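Local coordinates for protein branched-chain-amino-acid aminotransferase (Deinococcus radiodurans, PDB 3UZO) that probably catalyses the pyridoxal-phosphate-dependent transfer of amino groups between leucine, isoleucine or valine and 2-oxoglutarate, yielding L-glutamate, at residues Y40-H43 against E48-A51; A81-C84 against S88-L91; A241-A246 against L263-K268. All coordinates share one frame; numbering follows the deposited sequence.

Contact 1 of 3, residues Y40-H43 against E48-A51; sequences YLAH and EWDA
The backbone N of His43 is approached by both carboxylate oxygens of Asp50, each through a weak hydrogen bond. His43 N lies 3.2 Å from Asp50 OD1 and 3.1 Å from Asp50 OD2. The carboxylate reaches this N-H because Asp50 CG sits between its own backbone N and carbonyl carbon (chi1 59°). In return Asp50 N donates to His43 O at 2.9 Å. Main chain and side chain of one aspartate thus engage both the backbone N and the backbone O of His43. Asp50 OD2 also lies in the plane of the His43 ring at its edge, 3.4 Å from His43 CD2. Ring and carboxylate planes stand 75° apart.

Next to this polar patch, the indole edge of Trp49 turns to the backbone of 40-43. Trp49 CZ3 is 3.7 Å from Ala42 O, and Trp49 CE3 packs on Ala42 CB at 4.1 Å. Trp49 continues onto Phe163 and Phe165 of strand 162-172 and meets Trp44 edge to face. The Tyr40 hydroxyl bonds to Gln117, whose side chain also reaches Asp50 O, so helix 115-128 ties into the same corner. This is an antiparallel beta hairpin, strands 39-45 and 48-55, at the margin of the seven-stranded sheet.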
loop_
_atom_site.group_PDB
_atom_site.type_symbol
_atom_site.label_atom_id
_atom_site.label_comp_id
_atom_site.label_asym_id
_atom_site.label_seq_id
_atom_site.Cartn_x
_atom_site.Cartn_y
_atom_site.Cartn_z
ATOM N N TYR A 40 11.192 20.563 -5.904
ATOM C CA TYR A 40 10.794 21.191 -4.654
ATOM C C TYR A 40 10.806 20.165 -3.517
ATOM O O TYR A 40 10.398 19.013 -3.692
ATOM C CB TYR A 40 9.392 21.793 -4.825
ATOM C CG TYR A 40 8.805 22.459 -3.598
ATOM C CD1 TYR A 40 8.764 23.850 -3.486
ATOM C CD2 TYR A 40 8.249 21.700 -2.569
ATOM C CE1 TYR A 40 8.176 24.471 -2.376
ATOM C CE2 TYR A 40 7.660 22.308 -1.455
ATOM C CZ TYR A 40 7.627 23.692 -1.368
ATOM O OH TYR A 40 7.039 24.285 -0.276
ATOM N N LEU A 41 11.283 20.591 -2.352
ATOM C CA LEU A 41 11.349 19.715 -1.190
ATOM C C LEU A 41 10.996 20.491 0.071
ATOM O O LEU A 41 11.540 21.572 0.315
ATOM C CB LEU A 41 12.758 19.130 -1.050
ATOM C CG LEU A 41 13.015 18.175 0.123
ATOM C CD1 LEU A 41 12.199 16.913 -0.058
ATOM C CD2 LEU A 41 14.500 17.829 0.191
ATOM N N ALA A 42 10.081 19.938 0.864
ATOM C CA ALA A 42 9.658 20.560 2.113
ATOM C C ALA A 42 9.641 19.493 3.192
ATOM O O ALA A 42 9.417 18.316 2.915
ATOM C CB ALA A 42 8.276 21.187 1.966
ATOM N N HIS A 43 9.881 19.912 4.427
ATOM C CA HIS A 43 9.930 18.992 5.550
ATOM C C HIS A 43 8.897 19.346 6.607
ATOM O O HIS A 43 8.636 20.521 6.873
ATOM C CB HIS A 43 11.319 19.041 6.199
ATOM C CG HIS A 43 12.440 18.707 5.266
ATOM N ND1 HIS A 43 12.873 17.415 5.052
ATOM C CD2 HIS A 43 13.213 19.496 4.482
ATOM C CE1 HIS A 43 13.863 17.423 4.179
ATOM N NE2 HIS A 43 14.090 18.673 3.818
ATOM N N GLU A 48 4.610 21.191 12.068
ATOM C CA GLU A 48 4.404 22.095 10.936
ATOM C C GLU A 48 5.373 21.922 9.774
ATOM O O GLU A 48 6.461 21.379 9.929
ATOM C CB GLU A 48 4.448 23.549 11.410
ATOM C CG GLU A 48 5.809 24.013 11.880
ATOM C CD GLU A 48 5.773 25.426 12.414
ATOM O OE1 GLU A 48 5.027 25.671 13.383
ATOM O OE2 GLU A 48 6.484 26.292 11.867
ATOM N N TRP A 49 4.951 22.396 8.607
ATOM C CA TRP A 49 5.749 22.339 7.384
ATOM C C TRP A 49 6.686 23.531 7.297
ATOM O O TRP A 49 6.311 24.625 7.702
ATOM C CB TRP A 49 4.842 22.407 6.150
ATOM C CG TRP A 49 4.079 21.171 5.884
ATOM C CD1 TRP A 49 2.752 20.946 6.133
ATOM C CD2 TRP A 49 4.600 19.963 5.332
ATOM N NE1 TRP A 49 2.418 19.663 5.765
ATOM C CE2 TRP A 49 3.533 19.038 5.269
ATOM C CE3 TRP A 49 5.871 19.569 4.882
ATOM C CZ2 TRP A 49 3.695 17.735 4.773
ATOM C CZ3 TRP A 49 6.035 18.270 4.387
ATOM C CH2 TRP A 49 4.949 17.371 4.339
ATOM N N ASP A 50 7.897 23.332 6.772
ATOM C CA ASP A 50 8.788 24.468 6.588
ATOM C C ASP A 50 8.375 25.096 5.254
ATOM O O ASP A 50 7.491 24.578 4.566
ATOM C CB ASP A 50 10.266 24.057 6.557
ATOM C CG ASP A 50 10.595 23.059 5.460
ATOM O OD1 ASP A 50 10.005 23.119 4.361
ATOM O OD2 ASP A 50 11.483 22.217 5.700
ATOM N N ALA A 51 9.011 26.203 4.892
ATOM C CA ALA A 51 8.685 26.908 3.659
ATOM C C ALA A 51 8.969 26.112 2.389
ATOM O O ALA A 51 8.386 26.381 1.341
ATOM C CB ALA A 51 9.435 28.240 3.615
#

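Contact 2 of 3, residues A81-C84 against S88-L91; sequences AYRC and SINL
Tyr82 and Asn90 are joined by two backbone hydrogen bonds. Tyr82 N donates to Asn90 O at 2.7 Å, and Asn90 N donates to Tyr82 O at 2.8 Å. Both donors lie in the plane of the carbonyl they meet. A third bond, Cys84 N to Ser88 O at 2.8 Å, closes the pairing next to the turn; it is nearly straight at the hydrogen (168°). On either side of the Tyr82-Asn90 pair lie the non-hydrogen-bonded pairs Ala81-Leu91 and Arg83-Ile89.

The side chains of Tyr82 and Asn90 share one face of the sheet. The backbone O of Asn90 lies at the edge of the Tyr82 ring, near its plane. Cys84 SG lies over the face of the Asn90 amide, 3.3 Å from Asn90 CG. The sulfur comes there because it stands anti to its own carbonyl carbon (chi1 -58°). Lys357 bonds to both Asn90 OD1 and Ser88 OG, Ser88 OG is also hydrogen-bonded to Asp86, and Asn90 ND2 donates to Gln344 O. The amide is therefore held at both ends.

Ala81, Arg83, Ile89 and Leu91 point to the other face. Ala81 CB packs against Ile89 CG2 at 4.2 Å and against Leu91 CD1 at 4.3 Å. The Arg83 chain bends at chi2 and chi3, which brings Arg83 NH2 against Ile89 CG1 and CD1, the two side chains meeting at a slant. This NH2 makes a salt bridge with Glu130 and a hydrogen bond to Gly87 O in the turn. Ala81 pairs with Leu142 of strand 141-151 on one side, and Leu91 with Val356 of the outermost strand 356-357 on the other. The contact is an antiparallel beta hairpin inside the sheet, made of strand 74-83 and the short strand 89-91. It sets Tyr82 near the active site, its side chain about 5 Å from that of Thr304, which binds L-glutamate and the cofactor.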
loop_
_atom_site.group_PDB
_atom_site.type_symbol
_atom_site.label_atom_id
_atom_site.label_comp_id
_atom_site.label_asym_id
_atom_site.label_seq_id
_atom_site.Cartn_x
_atom_site.Cartn_y
_atom_site.Cartn_z
ATOM N N ALA A 81 1.563 20.763 -16.847
ATOM C CA ALA A 81 1.727 22.157 -17.254
ATOM C C ALA A 81 1.767 22.058 -18.781
ATOM O O ALA A 81 2.334 21.100 -19.329
ATOM C CB ALA A 81 3.044 22.727 -16.713
ATOM N N TYR A 82 1.160 23.018 -19.470
ATOM C CA TYR A 82 1.120 22.986 -20.931
ATOM C C TYR A 82 1.566 24.292 -21.583
ATOM O O TYR A 82 1.280 25.374 -21.088
ATOM C CB TYR A 82 -0.298 22.667 -21.432
ATOM C CG TYR A 82 -0.996 21.481 -20.774
ATOM C CD1 TYR A 82 -1.595 21.603 -19.513
ATOM C CD2 TYR A 82 -1.102 20.255 -21.436
ATOM C CE1 TYR A 82 -2.287 20.531 -18.932
ATOM C CE2 TYR A 82 -1.789 19.175 -20.862
ATOM C CZ TYR A 82 -2.375 19.321 -19.615
ATOM O OH TYR A 82 -3.034 18.255 -19.046
ATOM N N ARG A 83 2.256 24.180 -22.713
ATOM C CA ARG A 83 2.719 25.352 -23.452
ATOM C C ARG A 83 1.632 25.730 -24.456
ATOM O O ARG A 83 1.289 24.934 -25.328
ATOM C CB ARG A 83 4.016 25.024 -24.196
ATOM C CG ARG A 83 4.594 26.169 -25.020
ATOM C CD ARG A 83 5.919 26.627 -24.420
ATOM N NE ARG A 83 5.742 27.721 -23.483
ATOM C CZ ARG A 83 6.687 28.176 -22.661
ATOM N NH1 ARG A 83 7.896 27.627 -22.638
ATOM N NH2 ARG A 83 6.421 29.206 -21.876
ATOM N N CYS A 84 1.086 26.934 -24.330
ATOM C CA CYS A 84 0.037 27.389 -25.240
ATOM C C CYS A 84 0.648 27.978 -26.513
ATOM O O CYS A 84 1.830 28.331 -26.540
ATOM C CB CYS A 84 -0.831 28.448 -24.559
ATOM S SG CYS A 84 -1.620 27.918 -23.021
ATOM N N SER A 88 2.156 31.382 -23.602
ATOM C CA SER A 88 1.892 31.272 -22.163
ATOM C C SER A 88 1.911 29.811 -21.712
ATOM O O SER A 88 1.972 28.906 -22.544
ATOM C CB SER A 88 0.537 31.893 -21.808
ATOM O OG SER A 88 -0.534 31.168 -22.379
ATOM N N ILE A 89 1.851 29.593 -20.397
ATOM C CA ILE A 89 1.869 28.250 -19.826
ATOM C C ILE A 89 0.660 27.990 -18.932
ATOM O O ILE A 89 0.400 28.735 -17.975
ATOM C CB ILE A 89 3.131 28.014 -18.970
ATOM C CG1 ILE A 89 4.391 28.236 -19.811
ATOM C CG2 ILE A 89 3.114 26.589 -18.392
ATOM C CD1 ILE A 89 5.677 28.217 -18.991
ATOM N N ASN A 90 -0.059 26.916 -19.237
ATOM C CA ASN A 90 -1.242 26.528 -18.475
ATOM C C ASN A 90 -0.984 25.414 -17.465
ATOM O O ASN A 90 -0.328 24.421 -17.772
ATOM C CB ASN A 90 -2.352 26.045 -19.417
ATOM C CG ASN A 90 -3.082 27.181 -20.104
ATOM O OD1 ASN A 90 -2.794 28.355 -19.868
ATOM N ND2 ASN A 90 -4.046 26.832 -20.955
ATOM N N LEU A 91 -1.512 25.595 -16.259
ATOM C CA LEU A 91 -1.437 24.584 -15.214
ATOM C C LEU A 91 -2.933 24.268 -15.076
ATOM O O LEU A 91 -3.740 25.167 -14.826
ATOM C CB LEU A 91 -0.851 25.180 -13.930
ATOM C CG LEU A 91 -0.441 24.234 -12.794
ATOM C CD1 LEU A 91 0.377 23.041 -13.313
ATOM C CD2 LEU A 91 0.375 25.042 -11.789
#

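Contact 3 of 3, residues A241-A246 against L263-K268; sequences AANFFA and LPSITK. With PLP (pyridoxal-5'-phosphate), chain C.
Asn243 makes the hydrogen bonds between the two segments, one from each end of its amide. Its OD1 accepts from Lys268 NZ at 2.7 Å, with the donor tilted 23° from the carbonyl plane. The lysine chain bends at chi2, chi3 and chi4, and this curls NZ back onto Asn243. At the other end Asn243 ND2 donates to Leu263 O at 3.2 Å, in the plane of that carbonyl.

A second group of bonds holds the cofactor phosphate. Ser265 OG, Thr267 N and Thr267 OG1 all donate to PLP O3P, and Ile266 N donates to PLP O2P at 2.9 Å. Ser265 is also the N-cap of helix 266-277: its OG accepts from Lys268 N at 3.0 Å. Arg100, Tyr207 and Thr304 also hydrogen-bond to the cofactor.

The pyridine ring is sandwiched between Leu263 CD2 on one face and Ala242 CA on the other. Leu263 CD2 lies 3.5 Å from PLP C4, and Ala242 CA lies 3.4 Å from PLP C6. The phosphate thus sits at a helix N-terminus, where backbone N-H groups and the helix dipole probably stabilise its negative charge, and Asn243 joins that helix to strand 243-248.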
loop_
_atom_site.group_PDB
_atom_site.type_symbol
_atom_site.label_atom_id
_atom_site.label_comp_id
_atom_site.label_asym_id
_atom_site.label_seq_id
_atom_site.Cartn_x
_atom_site.Cartn_y
_atom_site.Cartn_z
ATOM N N ALA A 241 -5.408 3.112 -13.420
ATOM C CA ALA A 241 -4.543 4.186 -13.883
ATOM C C ALA A 241 -5.455 5.204 -14.554
ATOM O O ALA A 241 -4.993 6.209 -15.096
ATOM C CB ALA A 241 -3.520 3.656 -14.877
ATOM N N ALA A 242 -6.759 4.923 -14.511
ATOM C CA ALA A 242 -7.762 5.797 -15.118
ATOM C C ALA A 242 -9.187 5.410 -14.714
ATOM O O ALA A 242 -9.458 4.247 -14.401
ATOM C CB ALA A 242 -7.639 5.755 -16.633
ATOM N N ASN A 243 -10.082 6.396 -14.704
ATOM C CA ASN A 243 -11.489 6.146 -14.395
ATOM C C ASN A 243 -12.068 5.628 -15.715
ATOM O O ASN A 243 -11.399 5.664 -16.749
ATOM C CB ASN A 243 -12.224 7.445 -13.998
ATOM C CG ASN A 243 -12.339 7.640 -12.483
ATOM O OD1 ASN A 243 -13.082 8.517 -12.018
ATOM N ND2 ASN A 243 -11.613 6.838 -11.714
ATOM N N PHE A 244 -13.311 5.160 -15.674
ATOM C CA PHE A 244 -13.985 4.628 -16.852
ATOM C C PHE A 244 -15.242 5.432 -17.135
ATOM O O PHE A 244 -15.898 5.896 -16.212
ATOM C CB PHE A 244 -14.388 3.172 -16.585
ATOM C CG PHE A 244 -15.258 2.560 -17.654
ATOM C CD1 PHE A 244 -14.697 1.817 -18.692
ATOM C CD2 PHE A 244 -16.642 2.694 -17.604
ATOM C CE1 PHE A 244 -15.512 1.208 -19.669
ATOM C CE2 PHE A 244 -17.466 2.092 -18.572
ATOM C CZ PHE A 244 -16.899 1.346 -19.604
ATOM N N PHE A 245 -15.560 5.621 -18.407
ATOM C CA PHE A 245 -16.794 6.304 -18.771
ATOM C C PHE A 245 -17.337 5.634 -20.025
ATOM O O PHE A 245 -16.595 4.965 -20.745
ATOM C CB PHE A 245 -16.587 7.811 -19.007
ATOM C CG PHE A 245 -15.858 8.155 -20.272
ATOM C CD1 PHE A 245 -14.468 8.239 -20.293
ATOM C CD2 PHE A 245 -16.563 8.433 -21.443
ATOM C CE1 PHE A 245 -13.786 8.599 -21.458
ATOM C CE2 PHE A 245 -15.900 8.790 -22.607
ATOM C CZ PHE A 245 -14.501 8.875 -22.615
ATOM N N ALA A 246 -18.634 5.780 -20.265
ATOM C CA ALA A 246 -19.247 5.197 -21.451
ATOM C C ALA A 246 -20.344 6.116 -21.955
ATOM O O ALA A 246 -20.891 6.924 -21.202
ATOM C CB ALA A 246 -19.819 3.805 -21.137
ATOM N N LEU A 263 -10.912 6.110 -7.465
ATOM C CA LEU A 263 -10.303 7.417 -7.280
ATOM C C LEU A 263 -11.168 8.522 -7.856
ATOM O O LEU A 263 -11.692 8.391 -8.963
ATOM C CB LEU A 263 -8.935 7.474 -7.966
ATOM C CG LEU A 263 -8.195 8.779 -7.668
ATOM C CD1 LEU A 263 -7.631 8.696 -6.255
ATOM C CD2 LEU A 263 -7.069 8.998 -8.677
ATOM N N PRO A 264 -11.346 9.623 -7.106
ATOM C CA PRO A 264 -12.163 10.707 -7.650
ATOM C C PRO A 264 -11.287 11.426 -8.685
ATOM O O PRO A 264 -10.566 12.374 -8.368
ATOM C CB PRO A 264 -12.467 11.556 -6.418
ATOM C CG PRO A 264 -11.243 11.377 -5.579
ATOM C CD PRO A 264 -10.987 9.889 -5.700
ATOM N N SER A 265 -11.346 10.928 -9.918
ATOM C CA SER A 265 -10.567 11.461 -11.030
ATOM C C SER A 265 -10.937 12.887 -11.416
ATOM O O SER A 265 -12.100 13.185 -11.706
ATOM C CB SER A 265 -10.732 10.550 -12.251
ATOM O OG SER A 265 -10.211 11.158 -13.422
ATOM N N ILE A 266 -9.933 13.760 -11.437
ATOM C CA ILE A 266 -10.153 15.145 -11.805
ATOM C C ILE A 266 -10.527 15.198 -13.286
ATOM O O ILE A 266 -11.356 16.010 -13.693
ATOM C CB ILE A 266 -8.886 16.007 -11.572
ATOM C CG1 ILE A 266 -8.416 15.878 -10.120
ATOM C CG2 ILE A 266 -9.180 17.466 -11.914
ATOM C CD1 ILE A 266 -9.412 16.354 -9.097
ATOM N N THR A 267 -9.914 14.333 -14.095
ATOM C CA THR A 267 -10.232 14.318 -15.513
ATOM C C THR A 267 -11.698 13.892 -15.683
ATOM O O THR A 267 -12.420 14.448 -16.509
ATOM C CB THR A 267 -9.320 13.353 -16.311
ATOM O OG1 THR A 267 -7.941 13.670 -16.067
ATOM C CG2 THR A 267 -9.584 13.492 -17.804
ATOM N N LYS A 268 -12.125 12.909 -14.896
ATOM C CA LYS A 268 -13.503 12.423 -14.938
ATOM C C LYS A 268 -14.483 13.551 -14.586
ATOM O O LYS A 268 -15.445 13.798 -15.323
ATOM C CB LYS A 268 -13.667 11.247 -13.963
ATOM C CG LYS A 268 -15.059 10.602 -13.915
ATOM C CD LYS A 268 -15.936 11.183 -12.802
ATOM C CE LYS A 268 -15.342 10.961 -11.405
ATOM N NZ LYS A 268 -15.312 9.523 -10.998
HETATM N N1 PLP C . -7.680 6.134 -11.430
HETATM C C2 PLP C . -6.418 5.833 -10.910
HETATM C C2A PLP C . -6.220 4.479 -10.225
HETATM C C3 PLP C . -5.377 6.821 -11.045
HETATM O O3 PLP C . -4.148 6.570 -10.561
HETATM C C4 PLP C . -5.654 8.085 -11.700
HETATM C C4A PLP C . -4.476 9.141 -11.804
HETATM C C5 PLP C . -7.011 8.323 -12.227
HETATM C C6 PLP C . -7.994 7.345 -12.081
HETATM C C5A PLP C . -7.443 9.556 -12.922
HETATM O O4P PLP C . -7.428 10.699 -12.109
HETATM P P PLP C . -6.934 12.096 -12.682
HETATM O O1P PLP C . -5.518 12.048 -13.149
HETATM O O2P PLP C . -7.135 13.031 -11.465
HETATM O O3P PLP C . -7.960 12.492 -13.705
#

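How the contacts relate
Contacts 1 and 2 are both hairpins of the seven-stranded antiparallel sheet, and helix 115-128 packs against each. Their centres are 26 Å apart. Contact 1 is at the partly exposed margin, where a side-chain carboxylate stands in for part of the regular backbone pairing. Contact 2 is buried and regularly paired, with a polar face around Asn90 and a largely apolar face of Ala81, Ile89 and Leu91. Contact 3 is also buried and lies nearest the chain centre. It joins a strand of the mixed sheet to a helix and the loop before it, through the side chain of Asn243, and it alone touches the cofactor. Contacts 2 and 3 come within about 7 Å at their nearest atoms.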